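Local coordinates for glycosyl hydrolase family 62 protein (Coprinopsis cinerea, PDB 5B6T), which hydrolyses terminal alpha-L-arabinofuranosyl linkages, probably removing arabinose side groups from the arabinoxylan of plant hemicellulose, at residues A[124-135]-A[174-183]; A[156-164]-A[192-200]. All blocks are in the same frame, centred on the assembly; numbering follows the deposited sequence.

Contact 1: residues A[124-135]-A[174-183]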
loop_
_atom_site.group_PDB
_atom_site.type_symbol
_atom_site.label_atom_id
_atom_site.label_comp_id
_atom_site.label_asym_id
_atom_site.label_seq_id
_atom_site.Cartn_x
_atom_site.Cartn_y
_atom_site.Cartn_z
ATOM N N PHE A 124 1.813 -14.918 -9.161
ATOM C CA PHE A 124 1.844 -14.268 -10.463
ATOM C C PHE A 124 3.060 -14.709 -11.293
ATOM O O PHE A 124 3.122 -14.467 -12.511
ATOM C CB PHE A 124 1.920 -12.743 -10.261
ATOM C CG PHE A 124 0.655 -12.094 -9.782
ATOM C CD1 PHE A 124 -0.482 -12.076 -10.573
ATOM C CD2 PHE A 124 0.601 -11.462 -8.528
ATOM C CE1 PHE A 124 -1.627 -11.446 -10.163
ATOM C CE2 PHE A 124 -0.562 -10.812 -8.114
ATOM C CZ PHE A 124 -1.676 -10.816 -8.935
ATOM N N TYR A 125 4.076 -15.263 -10.631
ATOM C CA TYR A 125 5.265 -15.768 -11.300
ATOM C C TYR A 125 5.585 -17.151 -10.746
ATOM O O TYR A 125 5.224 -17.472 -9.637
ATOM C CB TYR A 125 6.479 -14.891 -10.994
ATOM C CG TYR A 125 6.359 -13.392 -11.284
ATOM C CD1 TYR A 125 6.665 -12.878 -12.535
ATOM C CD2 TYR A 125 6.049 -12.500 -10.269
ATOM C CE1 TYR A 125 6.606 -11.520 -12.764
ATOM C CE2 TYR A 125 6.003 -11.150 -10.479
ATOM C CZ TYR A 125 6.290 -10.653 -11.707
ATOM O OH TYR A 125 6.270 -9.285 -11.901
ATOM N N SER A 126 6.368 -17.921 -11.483
ATOM C CA SER A 126 6.787 -19.233 -10.988
ATOM C C SER A 126 7.866 -19.161 -9.874
ATOM O O SER A 126 8.033 -20.090 -9.082
ATOM C CB SER A 126 7.216 -20.111 -12.182
ATOM O OG SER A 126 8.448 -19.630 -12.700
ATOM N N GLY A 127 8.547 -18.028 -9.766
ATOM C CA GLY A 127 9.561 -17.793 -8.753
ATOM C C GLY A 127 10.016 -16.358 -8.911
ATOM O O GLY A 127 9.488 -15.648 -9.745
ATOM N N MET A 128 11.002 -15.943 -8.141
ATOM C CA MET A 128 11.521 -14.598 -8.258
ATOM C C MET A 128 12.137 -14.400 -9.637
ATOM O O MET A 128 13.025 -15.150 -10.020
ATOM C CB MET A 128 12.554 -14.316 -7.189
ATOM C CG MET A 128 12.939 -12.849 -7.093
ATOM S SD MET A 128 14.144 -12.460 -5.816
ATOM C CE MET A 128 13.232 -12.930 -4.333
ATOM N N PRO A 129 11.655 -13.399 -10.395
ATOM C CA PRO A 129 12.217 -13.139 -11.711
ATOM C C PRO A 129 13.712 -12.882 -11.696
ATOM O O PRO A 129 14.231 -12.326 -10.723
ATOM C CB PRO A 129 11.463 -11.889 -12.174
ATOM C CG PRO A 129 10.131 -11.994 -11.486
ATOM C CD PRO A 129 10.452 -12.565 -10.126
ATOM N N ALA A 130 14.379 -13.267 -12.782
ATOM C CA ALA A 130 15.834 -13.110 -12.864
ATOM C C ALA A 130 16.277 -11.690 -12.604
ATOM O O ALA A 130 17.238 -11.475 -11.878
ATOM C CB ALA A 130 16.355 -13.541 -14.221
ATOM N N ILE A 131 15.594 -10.701 -13.175
ATOM C CA ILE A 131 16.061 -9.321 -12.981
ATOM C C ILE A 131 16.019 -8.906 -11.503
ATOM O O ILE A 131 16.818 -8.070 -11.024
ATOM C CB ILE A 131 15.274 -8.342 -13.887
ATOM C CG1 ILE A 131 15.980 -7.000 -13.971
ATOM C CG2 ILE A 131 13.835 -8.217 -13.416
ATOM C CD1 ILE A 131 15.454 -6.105 -15.070
ATOM N N ILE A 132 15.050 -9.455 -10.772
ATOM C CA ILE A 132 14.927 -9.143 -9.356
ATOM C C ILE A 132 15.998 -9.890 -8.552
ATOM O O ILE A 132 16.685 -9.305 -7.724
ATOM C CB ILE A 132 13.481 -9.401 -8.826
ATOM C CG1 ILE A 132 12.501 -8.564 -9.652
ATOM C CG2 ILE A 132 13.385 -9.041 -7.349
ATOM C CD1 ILE A 132 11.050 -8.646 -9.213
ATOM N N ARG A 133 16.183 -11.182 -8.824
ATOM C CA ARG A 133 17.257 -11.923 -8.196
ATOM C C ARG A 133 18.607 -11.246 -8.436
ATOM O O ARG A 133 19.499 -11.231 -7.565
ATOM C CB ARG A 133 17.363 -13.326 -8.776
ATOM C CG ARG A 133 16.157 -14.215 -8.531
ATOM C CD ARG A 133 16.440 -15.714 -8.739
ATOM N NE ARG A 133 17.210 -16.025 -9.921
ATOM C CZ ARG A 133 16.722 -16.285 -11.132
ATOM N NH1 ARG A 133 15.409 -16.264 -11.397
ATOM N NH2 ARG A 133 17.577 -16.549 -12.107
ATOM N N ASN A 134 18.774 -10.709 -9.643
ATOM C CA ASN A 134 20.069 -10.157 -9.975
ATOM C C ASN A 134 20.387 -8.842 -9.269
ATOM O O ASN A 134 21.572 -8.553 -9.001
ATOM C CB ASN A 134 20.209 -10.017 -11.469
ATOM C CG ASN A 134 20.407 -11.357 -12.150
ATOM O OD1 ASN A 134 20.734 -12.382 -11.505
ATOM N ND2 ASN A 134 20.198 -11.370 -13.457
ATOM N N ASN A 135 19.350 -8.070 -8.924
ATOM C CA ASN A 135 19.482 -6.708 -8.422
ATOM C C ASN A 135 19.045 -6.488 -6.973
ATOM O O ASN A 135 19.228 -5.401 -6.445
ATOM C CB ASN A 135 18.689 -5.766 -9.338
ATOM C CG ASN A 135 19.358 -5.581 -10.667
ATOM O OD1 ASN A 135 20.441 -4.969 -10.725
ATOM N ND2 ASN A 135 18.792 -6.132 -11.718
ATOM N N PHE A 174 -5.045 -11.597 -17.346
ATOM C CA PHE A 174 -4.883 -11.378 -15.902
ATOM C C PHE A 174 -5.679 -12.459 -15.152
ATOM O O PHE A 174 -6.837 -12.711 -15.481
ATOM C CB PHE A 174 -5.321 -9.975 -15.498
ATOM C CG PHE A 174 -5.144 -9.690 -14.029
ATOM C CD1 PHE A 174 -3.940 -9.212 -13.549
ATOM C CD2 PHE A 174 -6.176 -9.928 -13.133
ATOM C CE1 PHE A 174 -3.773 -8.978 -12.174
ATOM C CE2 PHE A 174 -6.004 -9.706 -11.764
ATOM C CZ PHE A 174 -4.797 -9.236 -11.292
ATOM N N PRO A 175 -5.094 -13.089 -14.124
ATOM C CA PRO A 175 -3.820 -12.830 -13.459
ATOM C C PRO A 175 -2.626 -13.565 -14.081
ATOM O O PRO A 175 -1.521 -13.472 -13.535
ATOM C CB PRO A 175 -4.061 -13.388 -12.059
ATOM C CG PRO A 175 -4.934 -14.578 -12.318
ATOM C CD PRO A 175 -5.848 -14.163 -13.435
ATOM N N ASN A 176 -2.828 -14.265 -15.195
ATOM C CA ASN A 176 -1.750 -15.012 -15.839
ATOM C C ASN A 176 -1.004 -14.157 -16.850
ATOM O O ASN A 176 -1.500 -13.114 -17.285
ATOM C CB ASN A 176 -2.349 -16.243 -16.527
ATOM C CG ASN A 176 -3.075 -17.141 -15.540
ATOM O OD1 ASN A 176 -2.494 -17.568 -14.560
ATOM N ND2 ASN A 176 -4.349 -17.348 -15.756
ATOM N N GLY A 177 0.187 -14.593 -17.196
ATOM C CA GLY A 177 0.949 -14.017 -18.289
ATOM C C GLY A 177 1.838 -12.831 -17.988
ATOM O O GLY A 177 2.386 -12.248 -18.908
ATOM N N PHE A 178 2.017 -12.479 -16.715
ATOM C CA PHE A 178 2.917 -11.385 -16.396
ATOM C C PHE A 178 4.307 -11.666 -16.913
ATOM O O PHE A 178 4.871 -12.728 -16.669
ATOM C CB PHE A 178 2.940 -11.061 -14.894
ATOM C CG PHE A 178 1.836 -10.155 -14.474
ATOM C CD1 PHE A 178 1.799 -8.834 -14.910
ATOM C CD2 PHE A 178 0.816 -10.615 -13.669
ATOM C CE1 PHE A 178 0.783 -8.000 -14.511
ATOM C CE2 PHE A 178 -0.219 -9.773 -13.270
ATOM C CZ PHE A 178 -0.239 -8.467 -13.690
ATOM N N ASN A 179 4.854 -10.680 -17.629
ATOM C CA ASN A 179 6.124 -10.864 -18.309
ATOM C C ASN A 179 7.302 -10.599 -17.403
ATOM O O ASN A 179 7.139 -10.364 -16.188
ATOM C CB ASN A 179 6.180 -10.032 -19.594
ATOM C CG ASN A 179 6.191 -8.545 -19.349
ATOM O OD1 ASN A 179 6.056 -8.057 -18.224
ATOM N ND2 ASN A 179 6.317 -7.795 -20.436
ATOM N N GLU A 180 8.508 -10.658 -17.960
ATOM C CA GLU A 180 9.683 -10.384 -17.160
ATOM C C GLU A 180 9.629 -8.913 -16.745
ATOM O O GLU A 180 9.394 -8.039 -17.570
ATOM C CB GLU A 180 10.967 -10.655 -17.957
ATOM C CG GLU A 180 12.263 -10.399 -17.170
ATOM C CD GLU A 180 12.582 -11.416 -16.058
ATOM O OE1 GLU A 180 11.819 -12.437 -15.936
ATOM O OE2 GLU A 180 13.611 -11.194 -15.312
ATOM N N PRO A 181 9.833 -8.608 -15.449
ATOM C CA PRO A 181 9.790 -7.183 -15.106
ATOM C C PRO A 181 10.893 -6.348 -15.736
ATOM O O PRO A 181 11.983 -6.858 -16.019
ATOM C CB PRO A 181 9.944 -7.165 -13.578
ATOM C CG PRO A 181 9.823 -8.576 -13.136
ATOM C CD PRO A 181 10.157 -9.446 -14.288
ATOM N N VAL A 182 10.597 -5.063 -15.950
ATOM C CA VAL A 182 11.629 -4.050 -16.244
ATOM C C VAL A 182 11.842 -3.239 -14.966
ATOM O O VAL A 182 11.028 -3.287 -14.046
ATOM C CB VAL A 182 11.263 -3.121 -17.436
ATOM C CG1 VAL A 182 11.111 -3.952 -18.713
ATOM C CG2 VAL A 182 10.022 -2.298 -17.140
ATOM N N ILE A 183 12.945 -2.526 -14.885
ATOM C CA ILE A 183 13.171 -1.582 -13.785
ATOM C C ILE A 183 12.463 -0.295 -14.204
ATOM O O ILE A 183 12.861 0.390 -15.171
ATOM C CB ILE A 183 14.685 -1.375 -13.483
ATOM C CG1 ILE A 183 15.261 -2.666 -12.861
ATOM C CG2 ILE A 183 14.853 -0.201 -12.519
ATOM C CD1 ILE A 183 16.774 -2.778 -12.786
HETATM O O HOH W 1 1.097 -13.971 -14.286
HETATM O O HOH W 2 4.511 -14.802 -14.813
HETATM O O HOH W 3 13.101 -14.600 -14.958
#
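F178 turns its ring edge to the face of F124 in an offset edge-to-face pair, the planes at 87° and F178 CE2 3.6 Å from F124 CD1. P175 comes at the F124 ring from another side: P175 O lies at the ring edge, 3.4 Å from F124 CD1, while P175 CB touches F124 CE1. F174 joins obliquely through CE1, making a three-ring aromatic cluster. This end of the contact ties the chain leaving one blade of the GH62 five-bladed propeller to the turn before the outermost strand of the next. Water 1 joins F124 O to P175 O and F178 N, and water 2 joins F124 O to F178 O, so one carbonyl accepts two water bonds.

Further along, P181 wedges among apolar side chains. P181 CD presses on P129 CB at 3.5 Å, a tight fit, and P181 CG meets I132 CD1 and the hydroxyl of Y125, which is hydrogen-bonded to S167. I131 CG2 lies against P181 CD and 3.5 Å from P181 O, while I131 CD1 reaches I183 CG1. E180 bends at chi2 (71°), which swings the carboxylate over the start of helix 130-135. E180 OE2 accepts from I131 N at 3.0 Å in a fairly straight bond (161°), and water 3 links OE1 to A130 N. A carboxylate gripping two amides of a helix's first turn, one directly and one through water, would be expected to interact favourably with the partial positive charge there, complementing the apolar wedge with an electrostatic hold.

Contact 2: residues A[156-164]-A[192-200]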
loop_
_atom_site.group_PDB
_atom_site.type_symbol
_atom_site.label_atom_id
_atom_site.label_comp_id
_atom_site.label_asym_id
_atom_site.label_seq_id
_atom_site.Cartn_x
_atom_site.Cartn_y
_atom_site.Cartn_z
ATOM N N PHE A 156 3.601 -4.005 -10.069
ATOM C CA PHE A 156 4.766 -3.357 -9.505
ATOM C C PHE A 156 5.223 -4.070 -8.243
ATOM O O PHE A 156 4.430 -4.624 -7.492
ATOM C CB PHE A 156 4.455 -1.897 -9.137
ATOM C CG PHE A 156 4.223 -0.993 -10.320
ATOM C CD1 PHE A 156 2.967 -0.903 -10.959
ATOM C CD2 PHE A 156 5.257 -0.223 -10.793
ATOM C CE1 PHE A 156 2.790 -0.047 -12.036
ATOM C CE2 PHE A 156 5.070 0.629 -11.854
ATOM C CZ PHE A 156 3.843 0.719 -12.472
ATOM N N SER A 157 6.515 -3.974 -7.963
ATOM C CA SER A 157 7.095 -4.519 -6.753
ATOM C C SER A 157 8.442 -3.831 -6.470
ATOM O O SER A 157 9.060 -3.219 -7.358
ATOM C CB SER A 157 7.226 -6.052 -6.884
ATOM O OG SER A 157 8.205 -6.426 -7.838
ATOM N N SER A 158 8.888 -3.961 -5.221
ATOM C CA SER A 158 10.127 -3.390 -4.740
ATOM C C SER A 158 11.097 -4.440 -4.211
ATOM O O SER A 158 10.716 -5.564 -3.946
ATOM C CB SER A 158 9.795 -2.406 -3.606
ATOM O OG SER A 158 9.052 -1.335 -4.109
ATOM N N ASP A 159 12.375 -4.054 -4.040
ATOM C CA ASP A 159 13.334 -4.980 -3.474
ATOM C C ASP A 159 14.047 -4.492 -2.218
ATOM O O ASP A 159 15.012 -5.117 -1.793
ATOM C CB ASP A 159 14.356 -5.437 -4.527
ATOM C CG ASP A 159 15.158 -4.304 -5.124
ATOM O OD1 ASP A 159 15.037 -3.138 -4.684
ATOM O OD2 ASP A 159 15.984 -4.615 -6.017
ATOM N N ASP A 160 13.600 -3.385 -1.633
ATOM C CA ASP A 160 14.321 -2.760 -0.516
ATOM C C ASP A 160 15.783 -2.477 -0.877
ATOM O O ASP A 160 16.639 -2.399 0.011
ATOM C CB ASP A 160 14.285 -3.665 0.729
ATOM C CG ASP A 160 12.958 -3.651 1.448
ATOM O OD1 ASP A 160 12.141 -2.703 1.191
ATOM O OD2 ASP A 160 12.742 -4.565 2.307
ATOM N N ASN A 161 16.052 -2.330 -2.166
ATOM C CA ASN A 161 17.408 -2.072 -2.653
ATOM C C ASN A 161 17.435 -1.016 -3.722
ATOM O O ASN A 161 18.393 -0.934 -4.494
ATOM C CB ASN A 161 18.087 -3.344 -3.184
ATOM C CG ASN A 161 19.604 -3.231 -3.160
ATOM O OD1 ASN A 161 20.185 -2.649 -2.245
ATOM N ND2 ASN A 161 20.255 -3.796 -4.194
ATOM N N GLY A 162 16.404 -0.174 -3.744
ATOM C CA GLY A 162 16.428 0.959 -4.636
ATOM C C GLY A 162 15.918 0.702 -6.034
ATOM O O GLY A 162 16.153 1.539 -6.911
ATOM N N HIS A 163 15.188 -0.404 -6.261
ATOM C CA HIS A 163 14.590 -0.660 -7.566
ATOM C C HIS A 163 13.105 -0.817 -7.421
ATOM O O HIS A 163 12.642 -1.454 -6.487
ATOM C CB HIS A 163 15.154 -1.927 -8.208
ATOM C CG HIS A 163 16.647 -1.946 -8.240
ATOM N ND1 HIS A 163 17.395 -2.686 -7.352
ATOM C CD2 HIS A 163 17.530 -1.292 -9.027
ATOM C CE1 HIS A 163 18.681 -2.437 -7.552
ATOM N NE2 HIS A 163 18.786 -1.617 -8.586
ATOM N N LEU A 164 12.373 -0.217 -8.348
ATOM C CA LEU A 164 10.949 -0.453 -8.536
ATOM C C LEU A 164 10.794 -1.210 -9.841
ATOM O O LEU A 164 11.223 -0.738 -10.893
ATOM C CB LEU A 164 10.197 0.875 -8.630
ATOM C CG LEU A 164 8.691 0.789 -8.927
ATOM C CD1 LEU A 164 7.907 0.153 -7.781
ATOM C CD2 LEU A 164 8.147 2.177 -9.212
ATOM N N ARG A 192 16.447 6.288 -0.816
ATOM C CA ARG A 192 15.663 7.261 -1.574
ATOM C C ARG A 192 14.472 6.626 -2.291
ATOM O O ARG A 192 13.519 7.325 -2.639
ATOM C CB ARG A 192 16.529 7.980 -2.605
ATOM C CG ARG A 192 17.606 8.863 -2.022
ATOM C CD ARG A 192 17.029 10.143 -1.469
ATOM N NE ARG A 192 16.574 11.044 -2.528
ATOM C CZ ARG A 192 16.022 12.253 -2.357
ATOM N NH1 ARG A 192 15.784 12.763 -1.140
ATOM N NH2 ARG A 192 15.683 12.933 -3.448
ATOM N N LEU A 193 14.501 5.308 -2.485
ATOM C CA LEU A 193 13.444 4.612 -3.234
ATOM C C LEU A 193 13.313 3.222 -2.629
ATOM O O LEU A 193 13.735 2.208 -3.197
ATOM C CB LEU A 193 13.797 4.576 -4.716
ATOM C CG LEU A 193 12.654 4.223 -5.666
ATOM C CD1 LEU A 193 11.700 5.393 -5.834
ATOM C CD2 LEU A 193 13.188 3.767 -7.018
ATOM N N PHE A 194 12.743 3.189 -1.427
ATOM C CA PHE A 194 12.928 2.025 -0.562
ATOM C C PHE A 194 11.877 0.941 -0.733
ATOM O O PHE A 194 12.208 -0.191 -1.068
ATOM C CB PHE A 194 13.064 2.453 0.894
ATOM C CG PHE A 194 13.559 1.349 1.786
ATOM C CD1 PHE A 194 14.832 0.821 1.614
ATOM C CD2 PHE A 194 12.771 0.849 2.791
ATOM C CE1 PHE A 194 15.275 -0.216 2.425
ATOM C CE2 PHE A 194 13.219 -0.169 3.617
ATOM C CZ PHE A 194 14.465 -0.712 3.427
ATOM N N GLU A 195 10.611 1.253 -0.503
ATOM C CA GLU A 195 9.563 0.233 -0.680
ATOM C C GLU A 195 8.196 0.911 -0.753
ATOM O O GLU A 195 8.123 2.144 -0.871
ATOM C CB GLU A 195 9.624 -0.770 0.478
ATOM C CG GLU A 195 9.397 -0.156 1.857
ATOM C CD GLU A 195 9.734 -1.055 3.032
ATOM O OE1 GLU A 195 10.126 -2.217 2.891
ATOM O OE2 GLU A 195 9.588 -0.617 4.201
ATOM N N ALA A 196 7.139 0.113 -0.779
ATOM C CA ALA A 196 5.764 0.584 -0.588
ATOM C C ALA A 196 5.327 1.570 -1.663
ATOM O O ALA A 196 4.831 2.661 -1.371
ATOM C CB ALA A 196 5.593 1.181 0.799
ATOM N N ALA A 197 5.359 1.105 -2.899
ATOM C CA ALA A 197 4.771 1.863 -4.006
ATOM C C ALA A 197 3.226 1.919 -3.932
ATOM O O ALA A 197 2.578 0.996 -3.475
ATOM C CB ALA A 197 5.195 1.283 -5.344
ATOM N N ASN A 198 2.682 3.053 -4.374
ATOM C CA ASN A 198 1.289 3.155 -4.817
ATOM C C ASN A 198 1.284 3.747 -6.210
ATOM O O ASN A 198 2.079 4.645 -6.522
ATOM C CB ASN A 198 0.420 4.095 -3.955
ATOM C CG ASN A 198 0.436 3.783 -2.469
ATOM O OD1 ASN A 198 0.978 4.570 -1.691
ATOM N ND2 ASN A 198 -0.229 2.713 -2.059
ATOM N N VAL A 199 0.405 3.228 -7.053
ATOM C CA VAL A 199 0.224 3.745 -8.404
ATOM C C VAL A 199 -1.273 3.895 -8.698
ATOM O O VAL A 199 -2.029 2.953 -8.571
ATOM C CB VAL A 199 0.907 2.883 -9.476
ATOM C CG1 VAL A 199 0.921 3.632 -10.808
ATOM C CG2 VAL A 199 2.307 2.534 -9.030
ATOM N N TYR A 200 -1.673 5.131 -9.058
ATOM C CA TYR A 200 -3.082 5.465 -9.272
ATOM C C TYR A 200 -3.329 6.203 -10.577
ATOM O O TYR A 200 -2.457 6.941 -11.037
ATOM C CB TYR A 200 -3.571 6.370 -8.170
ATOM C CG TYR A 200 -3.512 5.780 -6.780
ATOM C CD1 TYR A 200 -4.412 4.809 -6.382
ATOM C CD2 TYR A 200 -2.564 6.210 -5.869
ATOM C CE1 TYR A 200 -4.390 4.284 -5.101
ATOM C CE2 TYR A 200 -2.539 5.715 -4.583
ATOM C CZ TYR A 200 -3.450 4.721 -4.205
ATOM O OH TYR A 200 -3.406 4.230 -2.912
HETATM O O HOH W 4 6.311 -1.371 -4.042
HETATM O O HOH W 5 13.405 -0.882 -3.463
HETATM O O HOH W 6 10.513 -5.015 3.868
#
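D160 lays its carboxylate almost flat on one face of the F194 ring, the planes 8° apart and OD1 3.6 Å above the ring, offset toward its rim. The F156 ring carries V199 CG2 over the centre of one face, a CH-pi contact at 4.0 Å from the centroid. The D160-F194 and F156-V199 pairs lie where two successive blades of the five-bladed beta-propeller meet: strand 156-158 belongs to one and strand 195-200 to the next, running nearly antiparallel at 161° with axes 6.7 Å apart. Within the turn of the first segment, H163 ND1 donates in its ring plane to the syn lone pair of D159 OD2.

Between the two aromatic ends, L164 CD1 packs on A197 CB, and water 4 links S158 OG to A197 N. The turn 159-162 is shaped by D159, whose OD1 accepts from N161 N in an Asx turn and also from H163 N, from opposite faces of the carboxylate. That turn brings G162 CA to 3.3 Å from L193 O in a CA-H...O contact. F194 and E195 form a classic beta bulge opposite E213. E195, with CG between its backbone N and carbonyl carbon (chi1 61°) and extended beyond it, gives OE2 to a salt bridge with R221, near a bound lead ion. E195 OE1 lies 2.7 Å from D160 OD1, and water 6 donates to E195 OE1 and D160 OD2 alike.

How the contacts relate
Both contacts hold the sheet that runs from strand 142-148 to strand 182-186, but from different sides. Contact 1 fastens the connection from the preceding blade, with its short helix, to the outermost strand 182-186 and the turn before it; it is partly buried and built on rings, prolines and a water-bridged carboxylate near the surface. Contact 2 sets an inner part of the same sheet against the following blade, is buried, and includes acidic groups and bridging waters, with E195 next to a bound lead ion. The two meet where N135 O, at the end of helix 130-135, probably accepts from N161 ND2 at 2.9 Å, and where I132 CD1 packs near S157 OG.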